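Local structure of metallo-beta-lactamase family protein (Thermus thermophilus, 2ZO4) at residues A[68-73]-A[169-174]. The protein is a zinc-binding member of the metallo-beta-lactamase superfamily that probably acts as a hydrolase, though its natural substrate is not established. Residues are numbered along the deposited sequence; the frame is centred on the assembly and turned at random.
With ZN (zinc ion), chain B.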
loop_
_atom_site.group_PDB
_atom_site.type_symbol
_atom_site.label_atom_id
_atom_site.label_comp_id
_atom_site.label_asym_id
_atom_site.label_seq_id
_atom_site.Cartn_x
_atom_site.Cartn_y
_atom_site.Cartn_z
ATOM N N LEU A 68 -5.945 5.705 -7.513
ATOM C CA LEU A 68 -5.248 4.607 -6.838
ATOM C C LEU A 68 -4.255 5.102 -5.798
ATOM O O LEU A 68 -3.370 5.899 -6.105
ATOM C CB LEU A 68 -4.521 3.704 -7.848
ATOM C CG LEU A 68 -5.358 2.967 -8.898
ATOM C CD1 LEU A 68 -4.460 2.128 -9.805
ATOM C CD2 LEU A 68 -6.439 2.099 -8.257
ATOM N N THR A 69 -4.398 4.614 -4.570
ATOM C CA THR A 69 -3.439 4.925 -3.514
ATOM C C THR A 69 -2.093 4.262 -3.796
ATOM O O THR A 69 -1.046 4.879 -3.604
ATOM C CB THR A 69 -3.956 4.517 -2.114
ATOM O OG1 THR A 69 -4.214 3.108 -2.085
ATOM C CG2 THR A 69 -5.233 5.289 -1.765
ATOM N N HIS A 70 -2.133 3.016 -4.272
ATOM C CA HIS A 70 -0.927 2.262 -4.624
ATOM C C HIS A 70 -1.209 1.019 -5.484
ATOM O O HIS A 70 -2.365 0.715 -5.799
ATOM C CB HIS A 70 -0.108 1.905 -3.372
ATOM C CG HIS A 70 -0.844 1.071 -2.363
ATOM N ND1 HIS A 70 -2.050 1.450 -1.812
ATOM C CD2 HIS A 70 -0.517 -0.104 -1.776
ATOM C CE1 HIS A 70 -2.441 0.537 -0.941
ATOM N NE2 HIS A 70 -1.528 -0.415 -0.898
ATOM N N HIS A 71 -0.136 0.313 -5.839
ATOM C CA HIS A 71 -0.159 -0.779 -6.816
ATOM C C HIS A 71 -0.498 -2.161 -6.253
ATOM O O HIS A 71 -0.584 -3.127 -7.021
ATOM C CB HIS A 71 1.210 -0.890 -7.494
ATOM C CG HIS A 71 2.255 -1.509 -6.619
ATOM N ND1 HIS A 71 2.943 -0.793 -5.665
ATOM C CD2 HIS A 71 2.716 -2.781 -6.538
ATOM C CE1 HIS A 71 3.791 -1.592 -5.041
ATOM N NE2 HIS A 71 3.674 -2.802 -5.553
ATOM N N HIS A 72 -0.642 -2.282 -4.934
ATOM C CA HIS A 72 -0.918 -3.590 -4.341
ATOM C C HIS A 72 -2.242 -4.137 -4.884
ATOM O O HIS A 72 -3.166 -3.361 -5.155
ATOM C CB HIS A 72 -0.900 -3.540 -2.805
ATOM C CG HIS A 72 0.455 -3.258 -2.223
ATOM N ND1 HIS A 72 0.637 -2.902 -0.904
ATOM C CD2 HIS A 72 1.689 -3.265 -2.782
ATOM C CE1 HIS A 72 1.925 -2.713 -0.674
ATOM N NE2 HIS A 72 2.585 -2.926 -1.797
ATOM N N PRO A 73 -2.332 -5.470 -5.062
ATOM C CA PRO A 73 -3.446 -6.081 -5.796
ATOM C C PRO A 73 -4.833 -5.746 -5.237
ATOM O O PRO A 73 -5.775 -5.576 -6.005
ATOM C CB PRO A 73 -3.167 -7.587 -5.680
ATOM C CG PRO A 73 -2.212 -7.725 -4.535
ATOM C CD PRO A 73 -1.388 -6.484 -4.557
ATOM N N PRO A 169 5.492 7.624 0.529
ATOM C CA PRO A 169 6.250 6.409 0.235
ATOM C C PRO A 169 6.582 5.615 1.502
ATOM O O PRO A 169 6.591 6.178 2.598
ATOM C CB PRO A 169 7.532 6.946 -0.407
ATOM C CG PRO A 169 7.685 8.318 0.167
ATOM C CD PRO A 169 6.290 8.837 0.270
ATOM N N GLY A 170 6.841 4.319 1.339
ATOM C CA GLY A 170 7.145 3.436 2.460
ATOM C C GLY A 170 6.428 2.111 2.320
ATOM O O GLY A 170 7.048 1.086 2.028
ATOM N N HIS A 171 5.115 2.132 2.528
ATOM C CA HIS A 171 4.276 0.967 2.280
ATOM C C HIS A 171 4.336 0.556 0.804
ATOM O O HIS A 171 4.364 -0.628 0.480
ATOM C CB HIS A 171 2.837 1.248 2.703
ATOM C CG HIS A 171 1.908 0.102 2.462
ATOM N ND1 HIS A 171 1.891 -1.021 3.260
ATOM C CD2 HIS A 171 0.978 -0.106 1.501
ATOM C CE1 HIS A 171 0.981 -1.865 2.811
ATOM N NE2 HIS A 171 0.412 -1.334 1.746
ATOM N N ALA A 172 4.340 1.551 -0.078
ATOM C CA ALA A 172 4.641 1.359 -1.495
ATOM C C ALA A 172 5.374 2.598 -1.976
ATOM O O ALA A 172 5.224 3.677 -1.396
ATOM C CB ALA A 172 3.367 1.126 -2.306
ATOM N N ASP A 173 6.167 2.450 -3.032
ATOM C CA ASP A 173 7.056 3.524 -3.492
ATOM C C ASP A 173 6.304 4.788 -3.919
ATOM O O ASP A 173 6.668 5.894 -3.518
ATOM C CB ASP A 173 7.962 3.007 -4.609
ATOM C CG ASP A 173 8.753 1.777 -4.184
ATOM O OD1 ASP A 173 9.604 1.905 -3.281
ATOM O OD2 ASP A 173 8.517 0.681 -4.743
ATOM N N GLY A 174 5.258 4.613 -4.721
ATOM C CA GLY A 174 4.409 5.725 -5.150
ATOM C C GLY A 174 3.067 5.693 -4.445
ATOM O O GLY A 174 2.022 5.938 -5.055
HETATM ZN ZN ZN B . -0.988 -2.135 0.423
HETATM O O HOH W 1 -0.742 6.035 -6.208
HETATM O O HOH W 2 5.309 -2.421 -2.214
HETATM O O HOH W 3 -2.464 -3.495 0.530
#
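The first zinc site of the metallo-beta-lactamase fold joins H70 and H72 to H171. Three ring nitrogens converge on one zinc ion. H70 binds it through NE2 at 2.2 Å, whereas H72 uses the other ring nitrogen, ND1. H171 closes the group from the loop 169-174, its NE2 lying 2.1 Å from the zinc. Water 3 and D190 complete the coordination; D190 also binds the second zinc.

The rings are turned steeply against each other. H72 sends its edge toward the face of H171, offset, with the planes at 70°. H70 and H171 meet obliquely, and H70 NE2 lies at the edge of the H171 ring. H72 ND1 and H171 NE2 are 3.1 Å apart because both bind the metal. H171 CG is anti to the backbone N (chi1 179°), which carries the ring out from its loop to the zinc.

Second-shell bonds orient the H70 and H171 rings. H70 ND1 donates to T69 OG1 at 2.7 Å, near the plane of the H70 ring. This should fix the rotation of that ring and keep NE2 for the metal. H171 ND1 is bonded to the carbonyl of N199. H72 differs: its NE2 donates to water 2, which is weakly bonded to H171 O.

Beside the metal site, the A172 methyl packs against H70 CB at 3.7 Å. The H71 ring also touches that methyl, with CE1 at 3.9 Å. H71 does not bind this zinc: its ND1 bonds to E95 and its NE2 to Y205. Water 1 lies between L68 O and G174 O, within hydrogen-bonding distance of both. H70, H72 and the following D74 and H75 belong to the HxHxDH motif, and H171 supplies the third histidine of the first zinc, in the dinuclear centre typical of this superfamily.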